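Long-range contacts in anopheles Plasmodium-responsive Leucine-rich repeat protein 1B (Anopheles gambiae, PDB 4XGO), which probably works in mosquito defence against Plasmodium as a partner of LRIM1, and is represented here by its leucine-rich repeat domain: residues L228-V233 against L251-L256; Y276-H281 against L295-L300; A42-H47 against F67-L72; E36-N41 against R60-H65. All coordinates share one frame; numbering follows the deposited sequence.

Interaction 1 (L228-V233 against L251-L256); sequences LERLYV and LKVLDL
The backbone oxygen of Glu229 is gripped by two successive amides at the start of the next strand: Lys252 N, just before it, at 2.8 Å from Glu229 O, and Val253 N, its first, at 3.0 Å. The Val253 N-H arrives nearly along the C=O axis, whereas that of Lys252 comes from one side, at a C=O...N angle of 137°. From there strands 230-232 and 253-255 run parallel, their axes 4.8 Å apart, and the ladder continues through Leu231 N to Val253 O, Asp255 N to Leu231 O and Val233 N to Asp255 O. Leu231 and Leu254 point inward side by side, CD2 of Leu231 lying 3.6 Å from CD1 of Leu254. Leu231 has CG anti to the backbone N (chi1 172°), as does Leu254, which sends their branches the same way into the core, where CD1 of Leu251 also meets CG of Leu228. On the other face, the Arg230 chain runs over Val253 with CG 3.9 Å from Val253 CB, while Lys252 CE lies over one face of the guanidinium. Arg230 forms a salt bridge with Asp206 on the preceding strand, and Glu229 OE1, 4.0 Å from Lys252 NZ, would partly offset the nearby positive charges. A water accepts from Lys252 NZ and, weakly, from Arg230 NH2. The Tyr232 ring meets Asp255 CB through CD2 at 3.8 Å and stands 78° from the carboxylate plane; Asp255 OD1 bonds to Ser257. Leucines packed inward from one short parallel strand per turn are the signature of the leucine-rich repeat solenoid.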
# COMPACT_ATOMS: atom_id res chain seq x y z
N LEU A 228 25.73 -23.63 -9.70
CA LEU A 228 24.74 -22.73 -10.27
C LEU A 228 23.66 -23.52 -11.01
O LEU A 228 23.96 -24.37 -11.85
CB LEU A 228 25.40 -21.74 -11.21
CG LEU A 228 24.49 -20.65 -11.79
CD1 LEU A 228 24.02 -19.66 -10.73
CD2 LEU A 228 25.20 -19.92 -12.91
N GLU A 229 22.40 -23.25 -10.65
CA GLU A 229 21.24 -23.92 -11.26
C GLU A 229 20.37 -23.00 -12.10
O GLU A 229 19.81 -23.43 -13.11
CB GLU A 229 20.36 -24.56 -10.19
CG GLU A 229 21.00 -25.77 -9.51
CD GLU A 229 20.10 -26.40 -8.47
OE1 GLU A 229 18.85 -26.28 -8.61
OE2 GLU A 229 20.64 -27.00 -7.51
N ARG A 230 20.23 -21.74 -11.70
CA ARG A 230 19.30 -20.83 -12.38
C ARG A 230 19.95 -19.47 -12.57
O ARG A 230 20.44 -18.86 -11.61
CB ARG A 230 18.00 -20.69 -11.59
CG ARG A 230 17.37 -22.03 -11.24
CD ARG A 230 16.05 -21.84 -10.55
NE ARG A 230 15.38 -23.11 -10.31
CZ ARG A 230 15.69 -23.96 -9.33
NH1 ARG A 230 16.66 -23.70 -8.45
NH2 ARG A 230 14.99 -25.10 -9.22
N LEU A 231 19.96 -19.02 -13.83
CA LEU A 231 20.54 -17.74 -14.22
C LEU A 231 19.52 -16.96 -15.03
O LEU A 231 19.09 -17.38 -16.13
CB LEU A 231 21.83 -17.95 -15.03
CG LEU A 231 22.45 -16.70 -15.65
CD1 LEU A 231 22.90 -15.72 -14.58
CD2 LEU A 231 23.60 -17.06 -16.55
N TYR A 232 19.07 -15.84 -14.47
CA TYR A 232 18.09 -15.00 -15.11
C TYR A 232 18.74 -13.69 -15.54
O TYR A 232 19.26 -12.93 -14.71
CB TYR A 232 16.93 -14.69 -14.17
CG TYR A 232 16.25 -15.91 -13.62
CD1 TYR A 232 16.68 -16.50 -12.45
CD2 TYR A 232 15.17 -16.47 -14.29
CE1 TYR A 232 16.05 -17.64 -11.94
CE2 TYR A 232 14.53 -17.60 -13.78
CZ TYR A 232 14.98 -18.17 -12.61
OH TYR A 232 14.35 -19.30 -12.08
N VAL A 233 18.68 -13.41 -16.83
CA VAL A 233 19.25 -12.17 -17.36
C VAL A 233 18.32 -11.57 -18.40
O VAL A 233 18.75 -10.99 -19.39
CB VAL A 233 20.68 -12.35 -17.94
CG1 VAL A 233 21.37 -11.01 -17.99
CG2 VAL A 233 21.54 -13.27 -17.09
N LEU A 251 23.56 -26.32 -14.25
CA LEU A 251 22.68 -25.27 -14.78
C LEU A 251 21.46 -25.83 -15.49
O LEU A 251 21.59 -26.56 -16.48
CB LEU A 251 23.43 -24.33 -15.73
CG LEU A 251 22.69 -23.05 -16.13
CD1 LEU A 251 22.51 -22.11 -14.94
CD2 LEU A 251 23.46 -22.32 -17.20
N LYS A 252 20.28 -25.47 -15.01
CA LYS A 252 19.07 -25.99 -15.61
C LYS A 252 18.08 -24.94 -16.09
O LYS A 252 17.21 -25.26 -16.89
CB LYS A 252 18.41 -27.02 -14.71
CG LYS A 252 17.97 -26.54 -13.35
CD LYS A 252 17.55 -27.74 -12.52
CE LYS A 252 16.76 -27.32 -11.29
NZ LYS A 252 16.17 -28.51 -10.62
N VAL A 253 18.24 -23.69 -15.66
CA VAL A 253 17.39 -22.61 -16.12
C VAL A 253 18.27 -21.46 -16.64
O VAL A 253 19.16 -21.01 -15.94
CB VAL A 253 16.49 -22.08 -15.01
CG1 VAL A 253 15.68 -20.89 -15.49
CG2 VAL A 253 15.58 -23.18 -14.48
N LEU A 254 17.99 -21.03 -17.86
CA LEU A 254 18.68 -19.90 -18.47
C LEU A 254 17.67 -19.01 -19.17
O LEU A 254 17.06 -19.42 -20.17
CB LEU A 254 19.74 -20.38 -19.46
CG LEU A 254 20.62 -19.31 -20.11
CD1 LEU A 254 21.34 -18.51 -19.02
CD2 LEU A 254 21.63 -19.93 -21.08
N ASP A 255 17.47 -17.81 -18.62
CA ASP A 255 16.49 -16.87 -19.16
C ASP A 255 17.26 -15.72 -19.84
O ASP A 255 17.85 -14.89 -19.19
CB ASP A 255 15.57 -16.35 -18.05
CG ASP A 255 14.46 -15.46 -18.57
OD1 ASP A 255 14.42 -15.14 -19.79
OD2 ASP A 255 13.62 -15.03 -17.76
N LEU A 256 17.21 -15.71 -21.16
CA LEU A 256 17.84 -14.67 -21.99
C LEU A 256 16.80 -13.82 -22.73
O LEU A 256 17.11 -13.10 -23.69
CB LEU A 256 18.79 -15.33 -22.99
CG LEU A 256 19.91 -16.18 -22.41
CD1 LEU A 256 20.67 -16.87 -23.53
CD2 LEU A 256 20.80 -15.35 -21.52
O HOH W 1 15.84 -28.16 -7.93

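Interaction 2 (Y276-H281 against L295-L300); sequences YLYLDH and LKNLTL
Two tyrosine rings lie across the outward side of the strand pair. Over one face of Tyr276 sits Lys296 CB, and Asn297 CB approaches the same ring obliquely, 3.6 Å from Tyr276 CD2; ring and amide planes are 64° apart. Tyr278 instead meets its neighbours at the edge, where Thr299 OG1 lies 3.4 Å from CD1 of Tyr278, in the ring plane, and Asn297 ND2 stands near CE1. The His281 ring receives Asp280 at its edge: ND1 donates to OD2 of Asp280 at 2.7 Å, almost in the ring plane, and the imidazole stacks with the rings of His258 and His302. The other oxygen, Asp280 OD1, accepts from Thr299 OG1 at 2.7 Å. Each bond uses the anti lone pair of its oxygen, so the carboxylate is held from two sides. Thr299 places its hydroxyl between backbone N and carbonyl carbon (chi1 62°), turned to the loop that follows strand 276-278. Beneath, Leu277 N donates to Asn297 O and Thr299 N to Leu277 O; Leu279 N then bonds to Thr299 O at 2.9 Å. Leu277 CD2 and Leu298 CD1 pack 3.8 Å apart on the inward side, followed by Leu279 against Leu300. Strand 297-299 is the last of the parallel series within this chain, so the pair forms the C-terminal end of the leucine-rich repeat ladder.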
# COMPACT_ATOMS: atom_id res chain seq x y z
N TYR A 276 15.11 -25.47 -18.94
CA TYR A 276 14.31 -24.31 -19.30
C TYR A 276 15.24 -23.29 -19.96
O TYR A 276 16.24 -22.89 -19.37
CB TYR A 276 13.66 -23.71 -18.07
CG TYR A 276 12.78 -24.68 -17.32
CD1 TYR A 276 13.31 -25.57 -16.41
CD2 TYR A 276 11.41 -24.72 -17.57
CE1 TYR A 276 12.51 -26.47 -15.72
CE2 TYR A 276 10.59 -25.62 -16.90
CZ TYR A 276 11.14 -26.49 -15.98
OH TYR A 276 10.34 -27.39 -15.30
N LEU A 277 14.91 -22.92 -21.20
CA LEU A 277 15.72 -21.97 -21.94
C LEU A 277 14.78 -20.99 -22.60
O LEU A 277 13.94 -21.40 -23.42
CB LEU A 277 16.55 -22.69 -23.00
CG LEU A 277 17.40 -21.83 -23.96
CD1 LEU A 277 18.37 -20.98 -23.18
CD2 LEU A 277 18.15 -22.72 -24.94
N TYR A 278 14.90 -19.72 -22.23
CA TYR A 278 14.01 -18.68 -22.74
C TYR A 278 14.76 -17.72 -23.66
O TYR A 278 15.62 -16.97 -23.18
CB TYR A 278 13.38 -17.91 -21.60
CG TYR A 278 12.69 -18.82 -20.61
CD1 TYR A 278 11.49 -19.44 -20.92
CD2 TYR A 278 13.26 -19.09 -19.39
CE1 TYR A 278 10.86 -20.30 -20.01
CE2 TYR A 278 12.65 -19.93 -18.46
CZ TYR A 278 11.45 -20.52 -18.78
OH TYR A 278 10.86 -21.38 -17.85
N LEU A 279 14.41 -17.76 -24.95
CA LEU A 279 15.05 -16.91 -25.97
C LEU A 279 14.10 -15.93 -26.63
O LEU A 279 14.49 -15.19 -27.55
CB LEU A 279 15.69 -17.77 -27.05
CG LEU A 279 16.74 -18.76 -26.59
CD1 LEU A 279 17.19 -19.58 -27.78
CD2 LEU A 279 17.90 -18.04 -25.92
N ASP A 280 12.85 -15.90 -26.16
CA ASP A 280 11.85 -15.07 -26.81
C ASP A 280 12.20 -13.59 -26.68
O ASP A 280 12.88 -13.16 -25.74
CB ASP A 280 10.44 -15.36 -26.23
CG ASP A 280 10.34 -15.02 -24.77
OD1 ASP A 280 10.70 -15.86 -23.94
OD2 ASP A 280 9.95 -13.87 -24.45
N HIS A 281 11.70 -12.81 -27.64
CA HIS A 281 11.87 -11.36 -27.68
C HIS A 281 13.35 -10.95 -27.81
O HIS A 281 13.94 -10.34 -26.91
CB HIS A 281 11.18 -10.69 -26.48
CG HIS A 281 9.69 -10.79 -26.52
ND1 HIS A 281 9.00 -11.86 -26.01
CD2 HIS A 281 8.76 -9.95 -27.05
CE1 HIS A 281 7.70 -11.67 -26.19
NE2 HIS A 281 7.53 -10.54 -26.84
N LEU A 295 15.30 -31.02 -22.18
CA LEU A 295 14.61 -29.73 -22.33
C LEU A 295 13.10 -29.85 -22.13
O LEU A 295 12.45 -30.64 -22.82
CB LEU A 295 14.92 -29.15 -23.71
CG LEU A 295 14.73 -27.65 -23.92
CD1 LEU A 295 15.57 -26.82 -22.97
CD2 LEU A 295 15.08 -27.33 -25.37
N LYS A 296 12.55 -29.10 -21.18
CA LYS A 296 11.12 -29.10 -20.86
C LYS A 296 10.37 -27.89 -21.39
O LYS A 296 9.18 -28.00 -21.73
CB LYS A 296 10.91 -29.11 -19.35
CG LYS A 296 11.47 -30.31 -18.59
CD LYS A 296 10.64 -30.56 -17.34
CE LYS A 296 11.47 -30.83 -16.10
NZ LYS A 296 12.36 -32.02 -16.24
N ASN A 297 11.01 -26.72 -21.39
CA ASN A 297 10.39 -25.51 -21.90
C ASN A 297 11.43 -24.68 -22.65
O ASN A 297 12.51 -24.40 -22.14
CB ASN A 297 9.74 -24.70 -20.78
CG ASN A 297 8.74 -23.68 -21.31
OD1 ASN A 297 8.66 -23.45 -22.52
ND2 ASN A 297 7.99 -23.05 -20.41
N LEU A 298 11.10 -24.34 -23.89
CA LEU A 298 11.97 -23.56 -24.76
C LEU A 298 11.09 -22.49 -25.36
O LEU A 298 10.06 -22.81 -25.96
CB LEU A 298 12.53 -24.44 -25.88
CG LEU A 298 13.35 -23.78 -27.00
CD1 LEU A 298 14.65 -23.20 -26.44
CD2 LEU A 298 13.68 -24.78 -28.09
N THR A 299 11.47 -21.22 -25.22
CA THR A 299 10.69 -20.16 -25.86
C THR A 299 11.52 -19.50 -26.96
O THR A 299 12.71 -19.26 -26.80
CB THR A 299 10.17 -19.12 -24.87
OG1 THR A 299 11.28 -18.47 -24.22
CG2 THR A 299 9.27 -19.79 -23.84
N LEU A 300 10.87 -19.27 -28.09
CA LEU A 300 11.53 -18.83 -29.32
C LEU A 300 10.84 -17.69 -30.07
O LEU A 300 11.36 -17.21 -31.08
CB LEU A 300 11.60 -20.03 -30.28
CG LEU A 300 12.34 -21.27 -29.80
CD1 LEU A 300 12.18 -22.38 -30.81
CD2 LEU A 300 13.81 -20.95 -29.54

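Interaction 3 (A42-H47 against F67-L72); sequences AFAYAH and FQNVPL
His47 and Asn69 make the firm polar join of these two loops: His47 ND1 donates to Asn69 O at 2.7 Å. The bond is nearly straight, at 175°, and lies in both the imidazole plane and the carbonyl plane, on a lone pair of the oxygen, which fixes the rotation of the ring. Setting CG anti to the carbonyl carbon (chi1 -57°) swings the imidazole across to this oxygen, and CE1 of His47 comes 3.4 Å from Asn69 OD1. The Asn69 side chain reaches back over the turn from Phe43 to Ala46, its CB 3.4 Å from Phe43 O and its amide alongside the backbone of Ala44. Ring and amide planes stand 44° apart. These loops lie between strand 35-38 and strand 51-53, and between strand 51-53 and strand 75-77; they are equivalent connections in consecutive turns of the leucine-rich repeat solenoid, and each carries a phenylalanine inward. Phe43 and Phe67 both touch Leu52 of the intervening strand, and meet each other obliquely, CE2 of Phe43 being 4.4 Å from Phe67 CE1. More closely packed is Val70, whose CG1 lies 3.9 Å from Phe43 CB and also rests against Ala46 O. Phe43 and Ala46 further touch Leu15 of the second subunit. Water also links the loops: one accepts from Phe43 N and Asn69 ND2. Looser is the exposed end at His47 and Leu72, where another donates to His47 O and takes the N-H of Leu72. Beside this second water, Leu72 CD1 comes no nearer than 4.0 Å to His47 O.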
# COMPACT_ATOMS: atom_id res chain seq x y z
N ALA A 42 9.98 3.71 28.40
CA ALA A 42 8.74 2.97 28.18
C ALA A 42 8.80 1.54 28.69
O ALA A 42 7.80 1.02 29.20
CB ALA A 42 8.38 2.97 26.70
N PHE A 43 9.96 0.89 28.54
CA PHE A 43 10.13 -0.50 28.95
C PHE A 43 10.83 -0.73 30.30
O PHE A 43 11.29 -1.84 30.59
CB PHE A 43 10.85 -1.28 27.84
CG PHE A 43 10.15 -1.21 26.51
CD1 PHE A 43 8.93 -1.81 26.34
CD2 PHE A 43 10.70 -0.49 25.46
CE1 PHE A 43 8.26 -1.74 25.12
CE2 PHE A 43 10.04 -0.41 24.24
CZ PHE A 43 8.82 -1.03 24.07
N ALA A 44 10.81 0.29 31.15
CA ALA A 44 11.49 0.25 32.45
C ALA A 44 11.05 -0.89 33.38
O ALA A 44 11.84 -1.35 34.22
CB ALA A 44 11.30 1.59 33.14
N TYR A 45 9.80 -1.30 33.27
CA TYR A 45 9.22 -2.36 34.09
C TYR A 45 8.93 -3.64 33.29
O TYR A 45 8.08 -4.46 33.69
CB TYR A 45 7.93 -1.84 34.73
CG TYR A 45 8.18 -0.60 35.55
CD1 TYR A 45 8.68 -0.70 36.84
CD2 TYR A 45 7.95 0.67 35.03
CE1 TYR A 45 8.93 0.43 37.60
CE2 TYR A 45 8.19 1.81 35.77
CZ TYR A 45 8.68 1.68 37.06
OH TYR A 45 8.93 2.81 37.82
N ALA A 46 9.64 -3.81 32.18
CA ALA A 46 9.40 -4.92 31.26
C ALA A 46 10.71 -5.52 30.78
O ALA A 46 10.90 -5.73 29.57
CB ALA A 46 8.55 -4.45 30.09
N HIS A 47 11.60 -5.82 31.72
CA HIS A 47 12.94 -6.31 31.37
C HIS A 47 12.95 -7.75 30.84
O HIS A 47 13.98 -8.20 30.33
CB HIS A 47 13.88 -6.21 32.58
CG HIS A 47 14.01 -4.83 33.14
ND1 HIS A 47 14.27 -3.72 32.36
CD2 HIS A 47 13.99 -4.39 34.43
CE1 HIS A 47 14.38 -2.66 33.14
NE2 HIS A 47 14.22 -3.03 34.39
N PHE A 67 16.05 0.98 24.23
CA PHE A 67 16.24 -0.47 24.35
C PHE A 67 17.23 -0.91 25.44
O PHE A 67 17.46 -2.11 25.63
CB PHE A 67 16.60 -1.10 22.99
CG PHE A 67 15.55 -0.88 21.92
CD1 PHE A 67 14.20 -1.12 22.18
CD2 PHE A 67 15.91 -0.40 20.66
CE1 PHE A 67 13.23 -0.89 21.21
CE2 PHE A 67 14.94 -0.17 19.69
CZ PHE A 67 13.60 -0.43 19.95
N GLN A 68 17.78 0.05 26.18
CA GLN A 68 18.60 -0.28 27.35
C GLN A 68 17.81 -1.11 28.36
O GLN A 68 18.39 -1.94 29.06
CB GLN A 68 19.10 0.98 28.02
CG GLN A 68 20.06 1.77 27.17
CD GLN A 68 20.95 2.64 28.03
OE1 GLN A 68 20.46 3.40 28.86
NE2 GLN A 68 22.25 2.51 27.85
N ASN A 69 16.50 -0.89 28.43
CA ASN A 69 15.64 -1.64 29.34
C ASN A 69 15.26 -3.04 28.87
O ASN A 69 14.66 -3.79 29.65
CB ASN A 69 14.36 -0.85 29.61
CG ASN A 69 14.58 0.34 30.52
OD1 ASN A 69 15.25 0.23 31.55
ND2 ASN A 69 13.99 1.48 30.16
N VAL A 70 15.61 -3.39 27.63
CA VAL A 70 15.31 -4.73 27.11
C VAL A 70 16.58 -5.48 26.64
O VAL A 70 16.71 -5.83 25.46
CB VAL A 70 14.19 -4.71 26.04
CG1 VAL A 70 12.85 -4.36 26.68
CG2 VAL A 70 14.49 -3.73 24.91
N PRO A 71 17.49 -5.80 27.58
CA PRO A 71 18.77 -6.40 27.18
C PRO A 71 18.69 -7.84 26.65
O PRO A 71 19.63 -8.31 26.01
CB PRO A 71 19.60 -6.33 28.46
CG PRO A 71 18.60 -6.42 29.55
CD PRO A 71 17.39 -5.67 29.05
N LEU A 72 17.56 -8.50 26.85
CA LEU A 72 17.38 -9.87 26.37
C LEU A 72 16.78 -9.90 24.96
O LEU A 72 16.51 -10.98 24.46
CB LEU A 72 16.46 -10.65 27.30
CG LEU A 72 16.90 -10.71 28.77
CD1 LEU A 72 15.92 -11.56 29.54
CD2 LEU A 72 18.33 -11.24 28.88
O HOH W 2 12.70 1.66 27.62
O HOH W 3 14.96 -7.74 27.78

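Interaction 4 (E36-N41 against R60-H65); sequences EEIDTN and RYLPPH
Segments 36-41 and 60-65 run the same way, their end-to-end directions 12° apart, yet no direct hydrogen bond links them, and water bridges the backbones instead. One water donates to Glu36 O at 2.6 Å and accepts from Arg60 N; a second accepts from Ile38 N and donates to Tyr61 O. Pro63 presses its ring toward the first segment, with CG 3.1 Å from Ile38 O and CB 3.2 Å from Thr40 OG1. Thr40 turns that hydroxyl beside its own backbone N (chi1 -57°) and CG2 the other way, where it lies 4.0 Å from His65 CB. A third water sits between Thr40 OG1 and His65 N. These are successive turns of the leucine-rich repeat solenoid, meeting on the side away from the main parallel ladder. Strand 35-38 uses another edge: Glu37 and Ile38 pair in parallel with a strand of the second subunit, while Glu36 and Asp39 bond to Ser7 and His9 of that subunit. Inward, Ile38 CD1 meets Leu62 CD2 at 4.3 Å, a light apolar touch. Arg60 folds back on its neighbour, Tyr61 CE1 lying over the face of its guanidinium and Arg60 CG over the tyrosine ring; NH1 donates to Ser84.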
# COMPACT_ATOMS: atom_id res chain seq x y z
N GLU A 36 2.49 6.49 18.48
CA GLU A 36 3.22 7.57 17.84
C GLU A 36 4.48 7.91 18.63
O GLU A 36 5.57 7.68 18.16
CB GLU A 36 2.34 8.80 17.63
CG GLU A 36 2.97 9.83 16.70
CD GLU A 36 2.15 11.10 16.58
OE1 GLU A 36 1.05 11.20 17.19
OE2 GLU A 36 2.62 12.02 15.88
N GLU A 37 4.36 8.43 19.84
CA GLU A 37 5.56 8.73 20.62
C GLU A 37 5.89 7.56 21.53
O GLU A 37 5.00 6.88 22.03
CB GLU A 37 5.39 10.03 21.42
CG GLU A 37 6.61 10.38 22.26
CD GLU A 37 6.53 11.75 22.91
OE1 GLU A 37 5.41 12.22 23.22
OE2 GLU A 37 7.61 12.37 23.12
N ILE A 38 7.18 7.30 21.73
CA ILE A 38 7.63 6.34 22.72
C ILE A 38 8.56 7.06 23.69
O ILE A 38 9.52 7.69 23.27
CB ILE A 38 8.41 5.19 22.09
CG1 ILE A 38 7.54 4.44 21.08
CG2 ILE A 38 8.91 4.23 23.16
CD1 ILE A 38 8.28 3.36 20.34
N ASP A 39 8.29 6.94 24.99
CA ASP A 39 9.17 7.52 26.00
C ASP A 39 10.42 6.67 26.16
O ASP A 39 10.36 5.46 26.03
CB ASP A 39 8.45 7.62 27.34
CG ASP A 39 7.40 8.72 27.38
OD1 ASP A 39 7.30 9.50 26.41
OD2 ASP A 39 6.69 8.80 28.40
N THR A 40 11.55 7.31 26.48
CA THR A 40 12.81 6.58 26.65
C THR A 40 12.68 5.46 27.67
O THR A 40 13.28 4.41 27.51
CB THR A 40 13.96 7.52 27.08
OG1 THR A 40 14.12 8.56 26.13
CG2 THR A 40 15.28 6.74 27.18
N ASN A 41 11.92 5.69 28.74
CA ASN A 41 11.75 4.69 29.79
C ASN A 41 10.53 3.78 29.61
O ASN A 41 10.10 3.13 30.56
CB ASN A 41 11.70 5.36 31.19
CG ASN A 41 10.45 6.18 31.42
OD1 ASN A 41 9.69 6.43 30.49
ND2 ASN A 41 10.24 6.64 32.66
N ARG A 60 7.56 7.85 14.70
CA ARG A 60 8.37 8.79 13.92
C ARG A 60 9.84 8.81 14.35
O ARG A 60 10.73 8.99 13.51
CB ARG A 60 7.76 10.19 14.03
CG ARG A 60 8.47 11.27 13.24
CD ARG A 60 8.29 11.14 11.74
NE ARG A 60 9.18 12.09 11.06
CZ ARG A 60 10.45 11.85 10.75
NH1 ARG A 60 11.02 10.68 11.04
NH2 ARG A 60 11.16 12.80 10.15
N TYR A 61 10.08 8.64 15.65
CA TYR A 61 11.43 8.61 16.23
C TYR A 61 11.54 7.55 17.29
O TYR A 61 10.56 7.24 17.98
CB TYR A 61 11.76 9.94 16.92
CG TYR A 61 11.52 11.15 16.09
CD1 TYR A 61 12.41 11.50 15.07
CD2 TYR A 61 10.41 11.96 16.31
CE1 TYR A 61 12.18 12.63 14.29
CE2 TYR A 61 10.18 13.08 15.54
CZ TYR A 61 11.06 13.41 14.54
OH TYR A 61 10.82 14.53 13.77
N LEU A 62 12.74 6.98 17.42
CA LEU A 62 13.08 6.14 18.56
C LEU A 62 14.04 6.92 19.47
O LEU A 62 15.06 7.42 18.99
CB LEU A 62 13.80 4.88 18.11
CG LEU A 62 13.02 3.87 17.25
CD1 LEU A 62 13.98 2.78 16.82
CD2 LEU A 62 11.84 3.28 17.98
N PRO A 63 13.74 6.98 20.78
CA PRO A 63 14.74 7.54 21.69
C PRO A 63 16.01 6.69 21.70
O PRO A 63 15.92 5.47 21.65
CB PRO A 63 14.05 7.50 23.06
CG PRO A 63 12.60 7.27 22.77
CD PRO A 63 12.53 6.52 21.48
N PRO A 64 17.20 7.31 21.76
CA PRO A 64 18.45 6.53 21.59
C PRO A 64 18.65 5.41 22.61
O PRO A 64 19.25 4.38 22.27
CB PRO A 64 19.57 7.58 21.72
CG PRO A 64 18.92 8.91 21.83
CD PRO A 64 17.43 8.76 21.85
N HIS A 65 18.17 5.60 23.84
CA HIS A 65 18.37 4.60 24.90
C HIS A 65 17.11 3.79 25.23
O HIS A 65 17.03 3.12 26.25
CB HIS A 65 18.92 5.29 26.17
CG HIS A 65 20.18 6.06 25.93
ND1 HIS A 65 21.32 5.50 25.39
CD2 HIS A 65 20.49 7.36 26.16
CE1 HIS A 65 22.27 6.41 25.32
NE2 HIS A 65 21.79 7.55 25.77
O HOH W 4 7.59 9.11 17.32
O HOH W 5 9.20 8.45 19.87
O HOH W 6 17.01 7.82 24.96

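Interactions 1 and 2 belong to the same parallel ladder: strands 253-255 and 276-278 are neighbours, with Leu256 N 2.9 Å from Tyr278 O, and both contacts combine regular backbone bonds with a buried leucine face and a polar, aromatic outer face. Interactions 3 and 4 lie at the opposite end of the solenoid; the centres of interactions 1 and 3 are about 48 Å apart. They join the same two consecutive turns, their segments alternating along the chain, and touch through Phe67 and Leu62. Here waters replace the regular ladder, with a single direct hydrogen bond in interaction 3 and none in interaction 4. Both also border the second subunit, unlike interactions 1 and 2.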